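Local structure of insecticidal Delta-Endotoxin Cry8Ea1 (Bacillus Thuringiensis, 3EB7) at residues G19-P24 / M219-M224; V14-G19 / V30-T35; A150-E155 / Y225-Y230. The protein is an insecticidal crystal toxin of the three-domain Cry family, toxic to underground larvae of Holotrichia parallela, and probably acts by forming pores in gut membranes. All coordinates share one frame; numbering follows the deposited sequence.

Interaction 1 of 3, residues G19-P24 / M219-M224; sequences GKLGVP and MTLFPM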
ATOM      1  N   GLY A  19       6.432   2.377 -11.602  1.00 28.46           N
ATOM      2  CA  GLY A  19       7.640   2.685 -12.385  1.00 28.16           C
ATOM      3  C   GLY A  19       7.399   3.569 -13.600  1.00 29.32           C
ATOM      4  O   GLY A  19       8.344   4.196 -14.124  1.00 28.83           O
ATOM      5  N   LYS A  20       6.143   3.631 -14.060  1.00 29.41           N
ATOM      6  CA  LYS A  20       5.760   4.475 -15.198  1.00 29.44           C
ATOM      7  C   LYS A  20       4.868   5.685 -14.840  1.00 29.67           C
ATOM      8  O   LYS A  20       4.323   6.361 -15.721  1.00 30.23           O
ATOM      9  CB  LYS A  20       5.020   3.628 -16.251  1.00 30.65           C
ATOM     10  CG  LYS A  20       5.799   2.450 -16.895  1.00 30.68           C
ATOM     11  CD  LYS A  20       7.129   2.852 -17.493  1.00 34.60           C
ATOM     12  CE  LYS A  20       7.907   1.635 -18.061  1.00 34.84           C
ATOM     13  NZ  LYS A  20       7.219   1.045 -19.238  1.00 34.09           N
ATOM     14  N   LEU A  21       4.682   5.954 -13.555  1.00 29.80           N
ATOM     15  CA  LEU A  21       3.734   6.981 -13.121  1.00 29.36           C
ATOM     16  C   LEU A  21       4.065   8.348 -13.741  1.00 30.32           C
ATOM     17  O   LEU A  21       5.196   8.801 -13.674  1.00 29.54           O
ATOM     18  CB  LEU A  21       3.675   7.030 -11.587  1.00 28.64           C
ATOM     19  CG  LEU A  21       2.327   7.136 -10.881  1.00 27.61           C
ATOM     20  CD1 LEU A  21       1.301   6.142 -11.413  1.00 23.01           C
ATOM     21  CD2 LEU A  21       2.535   6.925  -9.394  1.00 28.76           C
ATOM     22  N   GLY A  22       3.074   8.956 -14.405  1.00 31.83           N
ATOM     23  CA  GLY A  22       3.210  10.290 -15.014  1.00 33.85           C
ATOM     24  C   GLY A  22       3.996  10.386 -16.320  1.00 35.32           C
ATOM     25  O   GLY A  22       4.155  11.479 -16.878  1.00 35.08           O
ATOM     26  N   VAL A  23       4.492   9.261 -16.829  1.00 36.32           N
ATOM     27  CA  VAL A  23       5.279   9.308 -18.076  1.00 37.97           C
ATOM     28  C   VAL A  23       4.364   9.569 -19.294  1.00 38.54           C
ATOM     29  O   VAL A  23       3.377   8.850 -19.483  1.00 38.86           O
ATOM     30  CB  VAL A  23       6.144   8.022 -18.240  1.00 38.12           C
ATOM     31  CG1 VAL A  23       6.852   8.005 -19.572  1.00 37.90           C
ATOM     32  CG2 VAL A  23       7.169   7.929 -17.090  1.00 38.25           C
ATOM     33  N   PRO A  24       4.662  10.617 -20.098  1.00 39.17           N
ATOM     34  CA  PRO A  24       3.797  10.932 -21.247  1.00 39.95           C
ATOM     35  C   PRO A  24       4.218  10.337 -22.602  1.00 40.28           C
ATOM     36  O   PRO A  24       3.425  10.381 -23.547  1.00 41.26           O
ATOM     37  CB  PRO A  24       3.848  12.460 -21.313  1.00 40.43           C
ATOM     38  CG  PRO A  24       5.136  12.847 -20.566  1.00 40.65           C
ATOM     39  CD  PRO A  24       5.767  11.578 -19.999  1.00 39.19           C
ATOM     40  N   MET A 219      -5.805   1.489  -6.372  1.00 21.55           N
ATOM     41  CA  MET A 219      -6.737   2.599  -6.335  1.00 21.12           C
ATOM     42  C   MET A 219      -6.012   3.890  -5.916  1.00 20.69           C
ATOM     43  O   MET A 219      -6.274   4.953  -6.457  1.00 20.71           O
ATOM     44  CB  MET A 219      -7.912   2.219  -5.410  1.00 21.03           C
ATOM     45  CG  MET A 219      -8.937   3.318  -5.165  1.00 22.69           C
ATOM     46  SD  MET A 219      -8.531   4.289  -3.684  1.00 28.25           S
ATOM     47  CE  MET A 219      -8.131   3.057  -2.477  1.00 27.88           C
ATOM     48  N   THR A 220      -5.076   3.784  -4.969  1.00 21.13           N
ATOM     49  CA  THR A 220      -4.284   4.928  -4.487  1.00 20.81           C
ATOM     50  C   THR A 220      -3.595   5.655  -5.656  1.00 20.95           C
ATOM     51  O   THR A 220      -3.393   6.876  -5.608  1.00 20.55           O
ATOM     52  CB  THR A 220      -3.220   4.487  -3.406  1.00 20.77           C
ATOM     53  OG1 THR A 220      -3.877   3.814  -2.344  1.00 21.82           O
ATOM     54  CG2 THR A 220      -2.488   5.677  -2.805  1.00 21.60           C
ATOM     55  N   LEU A 221      -3.259   4.915  -6.714  1.00 20.90           N
ATOM     56  CA  LEU A 221      -2.504   5.492  -7.828  1.00 21.06           C
ATOM     57  C   LEU A 221      -3.405   6.181  -8.875  1.00 21.61           C
ATOM     58  O   LEU A 221      -2.906   6.923  -9.742  1.00 20.13           O
ATOM     59  CB  LEU A 221      -1.610   4.422  -8.474  1.00 21.74           C
ATOM     60  CG  LEU A 221      -0.673   3.634  -7.532  1.00 22.28           C
ATOM     61  CD1 LEU A 221       0.023   2.542  -8.291  1.00 23.61           C
ATOM     62  CD2 LEU A 221       0.385   4.570  -6.945  1.00 23.60           C
ATOM     63  N   PHE A 222      -4.728   5.939  -8.780  1.00 21.45           N
ATOM     64  CA  PHE A 222      -5.703   6.461  -9.766  1.00 21.82           C
ATOM     65  C   PHE A 222      -5.571   7.963 -10.077  1.00 22.14           C
ATOM     66  O   PHE A 222      -5.710   8.354 -11.238  1.00 21.85           O
ATOM     67  CB  PHE A 222      -7.156   6.143  -9.363  1.00 20.85           C
ATOM     68  CG  PHE A 222      -7.540   4.679  -9.507  1.00 21.55           C
ATOM     69  CD1 PHE A 222      -8.768   4.229  -9.012  1.00 18.12           C
ATOM     70  CD2 PHE A 222      -6.683   3.752 -10.147  1.00 18.59           C
ATOM     71  CE1 PHE A 222      -9.149   2.917  -9.129  1.00 16.47           C
ATOM     72  CE2 PHE A 222      -7.074   2.421 -10.284  1.00 17.36           C
ATOM     73  CZ  PHE A 222      -8.297   2.001  -9.757  1.00 20.58           C
ATOM     74  N   PRO A 223      -5.350   8.816  -9.041  1.00 22.86           N
ATOM     75  CA  PRO A 223      -5.231  10.270  -9.328  1.00 23.12           C
ATOM     76  C   PRO A 223      -4.057  10.645 -10.211  1.00 23.42           C
ATOM     77  O   PRO A 223      -4.091  11.683 -10.897  1.00 24.45           O
ATOM     78  CB  PRO A 223      -5.043  10.895  -7.926  1.00 23.33           C
ATOM     79  CG  PRO A 223      -5.610   9.849  -6.966  1.00 22.96           C
ATOM     80  CD  PRO A 223      -5.268   8.535  -7.589  1.00 22.26           C
ATOM     81  N   MET A 224      -3.005   9.838 -10.195  1.00 23.70           N
ATOM     82  CA  MET A 224      -1.821  10.160 -10.984  1.00 23.61           C
ATOM     83  C   MET A 224      -1.990   9.760 -12.454  1.00 24.15           C
ATOM     84  O   MET A 224      -1.060   9.953 -13.264  1.00 24.66           O
ATOM     85  CB  MET A 224      -0.550   9.579 -10.379  1.00 23.86           C
ATOM     86  CG  MET A 224      -0.007  10.326  -9.146  1.00 24.46           C
ATOM     87  SD  MET A 224      -1.098  10.153  -7.701  1.00 31.36           S
ATOM     88  CE  MET A 224      -0.519   8.609  -6.983  1.00 23.71           C
TER
HETATM   89  O   HOH W   1       0.366   7.841 -14.934  1.00 36.35           O

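Interaction 2 of 3, residues V14-G19 / V30-T35; sequences VGTILG and VSLYST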
ATOM      1  N   VAL A  14       0.996  -3.243  -9.393  1.00 23.95           N
ATOM      2  CA  VAL A  14       1.296  -1.930  -8.794  1.00 24.24           C
ATOM      3  C   VAL A  14       2.762  -1.536  -8.910  1.00 24.10           C
ATOM      4  O   VAL A  14       3.074  -0.370  -9.101  1.00 23.58           O
ATOM      5  CB  VAL A  14       0.736  -1.666  -7.354  1.00 24.69           C
ATOM      6  CG1 VAL A  14      -0.666  -2.152  -7.205  1.00 24.23           C
ATOM      7  CG2 VAL A  14       1.609  -2.230  -6.326  1.00 26.90           C
ATOM      8  N   GLY A  15       3.656  -2.512  -8.834  1.00 24.12           N
ATOM      9  CA  GLY A  15       5.058  -2.247  -9.068  1.00 24.22           C
ATOM     10  C   GLY A  15       5.376  -1.764 -10.466  1.00 24.19           C
ATOM     11  O   GLY A  15       6.209  -0.883 -10.659  1.00 24.77           O
ATOM     12  N   THR A  16       4.719  -2.333 -11.456  1.00 24.22           N
ATOM     13  CA  THR A  16       4.966  -1.929 -12.833  1.00 24.43           C
ATOM     14  C   THR A  16       4.472  -0.507 -13.099  1.00 24.52           C
ATOM     15  O   THR A  16       5.179   0.306 -13.680  1.00 24.74           O
ATOM     16  CB  THR A  16       4.240  -2.851 -13.817  1.00 23.94           C
ATOM     17  OG1 THR A  16       4.760  -4.163 -13.676  1.00 25.01           O
ATOM     18  CG2 THR A  16       4.497  -2.392 -15.244  1.00 24.31           C
ATOM     19  N   ILE A  17       3.230  -0.237 -12.715  1.00 24.74           N
ATOM     20  CA  ILE A  17       2.637   1.092 -12.868  1.00 25.60           C
ATOM     21  C   ILE A  17       3.407   2.182 -12.072  1.00 26.11           C
ATOM     22  O   ILE A  17       3.617   3.286 -12.575  1.00 26.16           O
ATOM     23  CB  ILE A  17       1.138   1.069 -12.519  1.00 25.24           C
ATOM     24  CG1 ILE A  17       0.385   0.268 -13.592  1.00 25.56           C
ATOM     25  CG2 ILE A  17       0.592   2.468 -12.395  1.00 23.82           C
ATOM     26  CD1 ILE A  17      -0.847  -0.463 -13.040  1.00 23.55           C
ATOM     27  N   LEU A  18       3.848   1.853 -10.865  1.00 25.89           N
ATOM     28  CA  LEU A  18       4.576   2.804 -10.055  1.00 27.33           C
ATOM     29  C   LEU A  18       5.839   3.263 -10.796  1.00 27.98           C
ATOM     30  O   LEU A  18       6.253   4.413 -10.661  1.00 29.41           O
ATOM     31  CB  LEU A  18       4.914   2.161  -8.696  1.00 27.30           C
ATOM     32  CG  LEU A  18       4.610   2.789  -7.324  1.00 28.67           C
ATOM     33  CD1 LEU A  18       3.550   3.849  -7.306  1.00 26.88           C
ATOM     34  CD2 LEU A  18       4.287   1.694  -6.309  1.00 27.82           C
ATOM     35  N   GLY A  19       6.432   2.377 -11.602  1.00 28.46           N
ATOM     36  CA  GLY A  19       7.640   2.685 -12.385  1.00 28.16           C
ATOM     37  C   GLY A  19       7.399   3.569 -13.600  1.00 29.32           C
ATOM     38  O   GLY A  19       8.344   4.196 -14.124  1.00 28.83           O
ATOM     39  N   VAL A  30       3.597   1.855 -24.519  1.00 28.86           N
ATOM     40  CA  VAL A  30       3.424   0.626 -25.305  1.00 29.65           C
ATOM     41  C   VAL A  30       4.004  -0.561 -24.536  1.00 30.10           C
ATOM     42  O   VAL A  30       3.369  -1.621 -24.419  1.00 30.59           O
ATOM     43  CB  VAL A  30       4.055   0.768 -26.700  1.00 30.04           C
ATOM     44  CG1 VAL A  30       4.153  -0.595 -27.423  1.00 31.10           C
ATOM     45  CG2 VAL A  30       3.233   1.746 -27.515  1.00 29.78           C
ATOM     46  N   SER A  31       5.189  -0.340 -23.981  1.00 29.96           N
ATOM     47  CA  SER A  31       5.882  -1.271 -23.132  1.00 30.41           C
ATOM     48  C   SER A  31       5.074  -1.685 -21.873  1.00 30.45           C
ATOM     49  O   SER A  31       5.087  -2.853 -21.459  1.00 30.79           O
ATOM     50  CB  SER A  31       7.228  -0.624 -22.744  1.00 30.77           C
ATOM     51  OG  SER A  31       7.781  -1.220 -21.570  1.00 32.13           O
ATOM     52  N   LEU A  32       4.406  -0.708 -21.263  1.00 29.95           N
ATOM     53  CA  LEU A  32       3.533  -0.899 -20.118  1.00 29.43           C
ATOM     54  C   LEU A  32       2.329  -1.790 -20.455  1.00 28.59           C
ATOM     55  O   LEU A  32       2.064  -2.746 -19.748  1.00 29.12           O
ATOM     56  CB  LEU A  32       3.061   0.478 -19.613  1.00 29.55           C
ATOM     57  CG  LEU A  32       1.965   0.567 -18.550  1.00 30.33           C
ATOM     58  CD1 LEU A  32       2.336  -0.252 -17.280  1.00 29.87           C
ATOM     59  CD2 LEU A  32       1.735   2.036 -18.201  1.00 30.17           C
ATOM     60  N   TYR A  33       1.598  -1.456 -21.511  1.00 28.08           N
ATOM     61  CA  TYR A  33       0.473  -2.267 -22.019  1.00 28.06           C
ATOM     62  C   TYR A  33       0.889  -3.686 -22.362  1.00 28.17           C
ATOM     63  O   TYR A  33       0.151  -4.647 -22.110  1.00 27.48           O
ATOM     64  CB  TYR A  33      -0.168  -1.631 -23.263  1.00 28.30           C
ATOM     65  CG  TYR A  33      -1.234  -0.629 -22.932  1.00 29.64           C
ATOM     66  CD1 TYR A  33      -1.099   0.724 -23.265  1.00 30.20           C
ATOM     67  CD2 TYR A  33      -2.366  -1.022 -22.249  1.00 31.92           C
ATOM     68  CE1 TYR A  33      -2.081   1.660 -22.931  1.00 29.80           C
ATOM     69  CE2 TYR A  33      -3.353  -0.107 -21.913  1.00 33.93           C
ATOM     70  CZ  TYR A  33      -3.203   1.232 -22.251  1.00 31.42           C
ATOM     71  OH  TYR A  33      -4.221   2.085 -21.899  1.00 31.19           O
ATOM     72  N   SER A  34       2.072  -3.810 -22.951  1.00 28.62           N
ATOM     73  CA  SER A  34       2.644  -5.122 -23.212  1.00 30.09           C
ATOM     74  C   SER A  34       2.775  -5.998 -21.928  1.00 29.40           C
ATOM     75  O   SER A  34       2.366  -7.167 -21.895  1.00 29.24           O
ATOM     76  CB  SER A  34       3.994  -4.962 -23.888  1.00 30.30           C
ATOM     77  OG  SER A  34       4.430  -6.257 -24.213  1.00 34.62           O
ATOM     78  N   THR A  35       3.334  -5.405 -20.882  1.00 29.01           N
ATOM     79  CA  THR A  35       3.434  -6.034 -19.573  1.00 29.34           C
ATOM     80  C   THR A  35       2.054  -6.293 -18.973  1.00 29.29           C
ATOM     81  O   THR A  35       1.795  -7.410 -18.559  1.00 29.94           O
ATOM     82  CB  THR A  35       4.348  -5.207 -18.635  1.00 29.06           C
ATOM     83  OG1 THR A  35       5.663  -5.202 -19.185  1.00 30.17           O
ATOM     84  CG2 THR A  35       4.410  -5.778 -17.257  1.00 29.07           C
TER

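Interaction 3 of 3, residues A150-E155 / Y225-Y230; sequences ASIFGE and YDMRTY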
ATOM      1  N   ALA A 150      -6.212   8.862 -24.246  1.00 31.25           N
ATOM      2  CA  ALA A 150      -7.007   9.939 -24.852  1.00 31.96           C
ATOM      3  C   ALA A 150      -6.423  11.308 -24.553  1.00 32.44           C
ATOM      4  O   ALA A 150      -6.415  12.158 -25.426  1.00 33.57           O
ATOM      5  CB  ALA A 150      -8.450   9.883 -24.387  1.00 32.32           C
ATOM      6  N   SER A 151      -5.919  11.517 -23.337  1.00 32.76           N
ATOM      7  CA  SER A 151      -5.267  12.776 -22.963  1.00 33.63           C
ATOM      8  C   SER A 151      -3.914  13.026 -23.604  1.00 33.66           C
ATOM      9  O   SER A 151      -3.558  14.155 -23.901  1.00 34.11           O
ATOM     10  CB  SER A 151      -5.099  12.857 -21.448  1.00 33.33           C
ATOM     11  OG  SER A 151      -6.286  13.343 -20.898  1.00 35.20           O
ATOM     12  N   ILE A 152      -3.133  11.980 -23.765  1.00 34.22           N
ATOM     13  CA  ILE A 152      -1.797  12.107 -24.346  1.00 35.06           C
ATOM     14  C   ILE A 152      -1.790  12.038 -25.879  1.00 35.21           C
ATOM     15  O   ILE A 152      -0.968  12.693 -26.512  1.00 36.08           O
ATOM     16  CB  ILE A 152      -0.849  11.040 -23.763  1.00 35.33           C
ATOM     17  CG1 ILE A 152      -0.835  11.164 -22.235  1.00 36.07           C
ATOM     18  CG2 ILE A 152       0.576  11.227 -24.269  1.00 35.74           C
ATOM     19  CD1 ILE A 152      -0.495   9.869 -21.549  1.00 38.90           C
ATOM     20  N   PHE A 153      -2.717  11.276 -26.466  1.00 35.28           N
ATOM     21  CA  PHE A 153      -2.651  10.940 -27.877  1.00 35.19           C
ATOM     22  C   PHE A 153      -3.863  11.404 -28.677  1.00 35.17           C
ATOM     23  O   PHE A 153      -3.855  11.346 -29.898  1.00 34.57           O
ATOM     24  CB  PHE A 153      -2.501   9.428 -28.054  1.00 35.41           C
ATOM     25  CG  PHE A 153      -1.366   8.805 -27.261  1.00 36.59           C
ATOM     26  CD1 PHE A 153      -1.581   7.622 -26.541  1.00 37.01           C
ATOM     27  CD2 PHE A 153      -0.078   9.360 -27.277  1.00 38.82           C
ATOM     28  CE1 PHE A 153      -0.559   7.014 -25.819  1.00 36.34           C
ATOM     29  CE2 PHE A 153       0.969   8.767 -26.557  1.00 39.02           C
ATOM     30  CZ  PHE A 153       0.718   7.589 -25.816  1.00 38.07           C
ATOM     31  N   GLY A 154      -4.905  11.856 -27.989  1.00 35.24           N
ATOM     32  CA  GLY A 154      -6.162  12.197 -28.629  1.00 35.89           C
ATOM     33  C   GLY A 154      -6.050  13.185 -29.767  1.00 36.82           C
ATOM     34  O   GLY A 154      -6.560  12.946 -30.848  1.00 36.94           O
ATOM     35  N   GLU A 155      -5.387  14.305 -29.525  1.00 37.75           N
ATOM     36  CA  GLU A 155      -5.231  15.318 -30.551  1.00 39.40           C
ATOM     37  C   GLU A 155      -4.497  14.743 -31.775  1.00 39.42           C
ATOM     38  O   GLU A 155      -4.970  14.888 -32.909  1.00 39.53           O
ATOM     39  CB  GLU A 155      -4.552  16.554 -29.965  1.00 39.73           C
ATOM     40  CG  GLU A 155      -3.497  17.196 -30.845  1.00 45.43           C
ATOM     41  CD  GLU A 155      -2.396  17.841 -30.006  1.00 51.04           C
ATOM     42  OE1 GLU A 155      -1.194  17.463 -30.171  1.00 53.03           O
ATOM     43  OE2 GLU A 155      -2.754  18.704 -29.164  1.00 51.32           O
ATOM     44  N   TYR A 225      -3.166   9.228 -12.810  1.00 23.87           N
ATOM     45  CA  TYR A 225      -3.481   9.002 -14.236  1.00 24.16           C
ATOM     46  C   TYR A 225      -4.055  10.242 -14.895  1.00 24.69           C
ATOM     47  O   TYR A 225      -4.309  10.239 -16.100  1.00 25.35           O
ATOM     48  CB  TYR A 225      -4.453   7.856 -14.437  1.00 23.35           C
ATOM     49  CG  TYR A 225      -4.007   6.534 -13.892  1.00 23.76           C
ATOM     50  CD1 TYR A 225      -4.952   5.519 -13.649  1.00 21.34           C
ATOM     51  CD2 TYR A 225      -2.635   6.289 -13.594  1.00 24.37           C
ATOM     52  CE1 TYR A 225      -4.572   4.299 -13.146  1.00 21.56           C
ATOM     53  CE2 TYR A 225      -2.230   5.064 -13.069  1.00 24.74           C
ATOM     54  CZ  TYR A 225      -3.217   4.071 -12.853  1.00 24.16           C
ATOM     55  OH  TYR A 225      -2.843   2.870 -12.357  1.00 23.10           O
ATOM     56  N   ASP A 226      -4.275  11.279 -14.093  1.00 25.16           N
ATOM     57  CA  ASP A 226      -4.645  12.608 -14.553  1.00 25.82           C
ATOM     58  C   ASP A 226      -3.389  13.315 -15.081  1.00 26.27           C
ATOM     59  O   ASP A 226      -2.500  13.707 -14.318  1.00 25.24           O
ATOM     60  CB  ASP A 226      -5.256  13.371 -13.380  1.00 26.04           C
ATOM     61  CG  ASP A 226      -5.668  14.783 -13.719  1.00 26.45           C
ATOM     62  OD1 ASP A 226      -6.198  15.403 -12.804  1.00 26.41           O
ATOM     63  OD2 ASP A 226      -5.499  15.282 -14.860  1.00 29.72           O
ATOM     64  N   MET A 227      -3.320  13.461 -16.396  1.00 27.58           N
ATOM     65  CA  MET A 227      -2.118  14.009 -17.008  1.00 29.53           C
ATOM     66  C   MET A 227      -2.063  15.541 -17.036  1.00 28.96           C
ATOM     67  O   MET A 227      -1.012  16.104 -17.314  1.00 29.20           O
ATOM     68  CB  MET A 227      -1.848  13.376 -18.384  1.00 30.20           C
ATOM     69  CG  MET A 227      -1.568  11.845 -18.309  1.00 35.68           C
ATOM     70  SD  MET A 227      -0.137  11.202 -17.303  1.00 46.04           S
ATOM     71  CE  MET A 227      -0.608  11.348 -15.594  1.00 41.64           C
ATOM     72  N   ARG A 228      -3.178  16.200 -16.730  1.00 27.92           N
ATOM     73  CA  ARG A 228      -3.149  17.636 -16.498  1.00 28.05           C
ATOM     74  C   ARG A 228      -2.577  17.940 -15.116  1.00 27.17           C
ATOM     75  O   ARG A 228      -1.800  18.860 -14.980  1.00 27.36           O
ATOM     76  CB  ARG A 228      -4.531  18.287 -16.692  1.00 27.86           C
ATOM     77  CG  ARG A 228      -5.134  17.921 -18.009  1.00 28.63           C
ATOM     78  CD  ARG A 228      -6.182  18.898 -18.451  1.00 31.40           C
ATOM     79  NE  ARG A 228      -6.901  18.366 -19.609  1.00 32.46           N
ATOM     80  CZ  ARG A 228      -8.063  18.839 -20.069  1.00 32.29           C
ATOM     81  NH1 ARG A 228      -8.643  19.884 -19.478  1.00 27.86           N
ATOM     82  NH2 ARG A 228      -8.635  18.273 -21.145  1.00 31.35           N
ATOM     83  N   THR A 229      -2.949  17.153 -14.106  1.00 26.99           N
ATOM     84  CA  THR A 229      -2.424  17.333 -12.742  1.00 26.65           C
ATOM     85  C   THR A 229      -1.014  16.765 -12.574  1.00 26.80           C
ATOM     86  O   THR A 229      -0.199  17.337 -11.835  1.00 27.42           O
ATOM     87  CB  THR A 229      -3.418  16.779 -11.703  1.00 26.93           C
ATOM     88  OG1 THR A 229      -4.683  17.369 -11.960  1.00 26.58           O
ATOM     89  CG2 THR A 229      -3.039  17.105 -10.271  1.00 25.74           C
ATOM     90  N   TYR A 230      -0.720  15.679 -13.286  1.00 26.31           N
ATOM     91  CA  TYR A 230       0.603  15.054 -13.281  1.00 26.79           C
ATOM     92  C   TYR A 230       1.166  14.946 -14.714  1.00 27.97           C
ATOM     93  O   TYR A 230       1.146  13.866 -15.314  1.00 27.56           O
ATOM     94  CB  TYR A 230       0.546  13.678 -12.564  1.00 25.85           C
ATOM     95  CG  TYR A 230       0.019  13.781 -11.128  1.00 24.37           C
ATOM     96  CD1 TYR A 230      -1.351  13.734 -10.864  1.00 24.83           C
ATOM     97  CD2 TYR A 230       0.889  13.977 -10.048  1.00 22.91           C
ATOM     98  CE1 TYR A 230      -1.839  13.869  -9.570  1.00 24.20           C
ATOM     99  CE2 TYR A 230       0.405  14.089  -8.741  1.00 20.71           C
ATOM    100  CZ  TYR A 230      -0.947  14.045  -8.521  1.00 22.94           C
ATOM    101  OH  TYR A 230      -1.438  14.171  -7.253  1.00 21.61           O
TER
HETATM  102  O   HOH W   2      -5.790  12.768 -18.131  1.00 26.69           O
HETATM  103  O   HOH W   3      -6.917  16.061 -21.747  1.00 27.70           O

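Interaction 1 of 3, residues G19-P24 / M219-M224
Gly-22 and Met-224 mark the closest pass of the two backbones, CA to CA 6.4 Å, where the turn leaving helix 2-20 meets the 3-10 segment 222-224 just beyond helix 198-220. No direct hydrogen bond crosses here; one water does the joining, accepting from Gly-22 N at 3.0 Å and donating to Met-224 O at 3.0 Å. The turn itself is type II, running from Lys-20 to Val-23 and closed by Val-23 N to Lys-20 O at 3.1 Å. Gly-22 sits at its third position with phi of 76°, a value glycine takes without strain.

That turn sends Leu-21 inward, and this side chain carries the apolar half of the contact. Its branch point CG rests 3.8 Å from Met-224 CB, with CD1 lying against the same CB. The remaining methyl, CD2, meets Leu-221 CD2 at 4.0 Å while still skirting Met-224 CB, the two leucines crossing at about a right angle. In the N-terminal helical bundle of the three-domain Cry fold this joins the C-terminal ends of helix 2-20 and helix 198-220. The backbone of Leu-21 is also hydrogen-bonded to Thr-234, in the strand that follows the bundle, and Ala-236 touches its side chain. Met-224 turns CG anti to its own carbonyl carbon (chi1 -76°) and then bends at chi2 and chi3, which leaves CB rather than the sulfur as the surface Leu-21 packs on. Leu-221 continues the apolar patch to Ile-17 and Leu-18 of helix 2-20.

Interaction 2 of 3, residues V14-G19 / V30-T35
Two consecutive helices pack here as an antiparallel helical hairpin, with Thr-16 and Ile-17 of helix 2-20 set against Leu-32 and Thr-35 of helix 26-40 in the N-terminal helical bundle of the three-domain Cry fold. The short segments run almost exactly opposed, at 178°, and their axes come no closer than 10.7 Å. That is a rather wide spacing, and only 144 Å² is buried between the segments, counting both sides. No hydrogen bond bridges the gap; the contact is made by methyl groups and one methylene.

Leu-32 does most of the reaching from its side. Its CG lies anti to the backbone N (chi1 171°), a setting that carries CD1 across to Thr-16 CG2 at 3.7 Å. The same CD1 also lies near Ile-17 CG1, at 4.2 Å, and so settles between two successive residues of the facing helix. Ile-17 looks mainly elsewhere: it packs on Ile-218 of helix 198-220 and on Asn-141 of helix 133-153, so it joins the hairpin to the rest of the bundle. On the other helix Tyr-33 does the same job, its hydroxyl hydrogen-bonded to Asp-149 and its ring against helix 65-93.

A turn further along from Leu-32, Thr-35 meets Thr-16 tip to tip, CG2 to CG2 at 3.9 Å. Both threonines hold the methyl anti to the backbone N, which puts the hydroxyl beside that N and within reach of the carbonyl one turn back. Thr-16 OG1 is hydrogen-bonded to Ser-12 O in this way, and Thr-35 OG1 makes a weaker bond to Ser-31 O at 3.3 Å.

Interaction 3 of 3, residues A150-E155 / Y225-Y230
Ser-151 OG is gripped by two waters, each 2.9 Å away, and both lead across to the loop that follows helix 198-220. The first water accepts from Met-227 N at 3.1 Å. The second accepts from Arg-228 NH2 at 2.9 Å and lies in the plane of the guanidinium, at its edge. One serine hydroxyl near the end of helix 133-153 therefore reaches both a backbone N-H and an arginine of the loop, without any direct hydrogen bond between the segments.

Beside the waters lies a small apolar contact. Ile-152 directs CG1 anti to its carbonyl carbon (chi1 -56°), and CD1 at the end of that branch meets Met-227 CG at 3.9 Å, the two side chains crossing obliquely. Met-227 then bends at chi2 and chi3 and carries its sulfur and CE away from the helix, so CG does the touching. Ile-152 also packs on Ile-29 of helix 26-40.

Asp-226 ties the loop to itself at several points. Its OD1 takes a short bond from Thr-229 OG1, 2.6 Å, arriving 60° out of the carboxylate plane; OD2 receives weak bonds from the N atoms of Arg-228 and Thr-229 and, from helix 161-191, an ordinary hydrogen bond with Tyr-168 OH. Tyr-230 N bonds back to Asp-226 O at 2.8 Å. Helix 161-191 borders the contact on that flank: Arg-228 is hydrogen-bonded to Asn-165 and makes a cation-pi contact with Tyr-168. Beyond the loop, Tyr-230 OH is hydrogen-bonded to Glu-584, and its ring makes a cation-pi contact with Arg-502. The polar links between the two segments thus run through waters on one serine hydroxyl, with a single isoleucine-methionine pair as the main apolar touch, whereas Asp-226 and Arg-228 tie the loop directly to helix 161-191.

Interaction 1 lies between the other two, its centre about 10 Å from that of interaction 2 and about 11 Å from that of interaction 3. Helix 2-20 ties the first pair together: Gly-19 belongs to both, and Lys-20 next to it extends NZ to Pro-28 O, a hydrogen bond, and weakly to Ser-31 OG at 3.3 Å. Chain continuity from Met-224 to Tyr-225 joins interactions 1 and 3, where Met-227 CE also packs 4.0 Å from Gly-22 CA. The centres of interactions 2 and 3 are about 17 Å apart, yet Ile-17 CG2 meets Tyr-225 OH at 3.5 Å. Together they run from within the helical bundle to its linker.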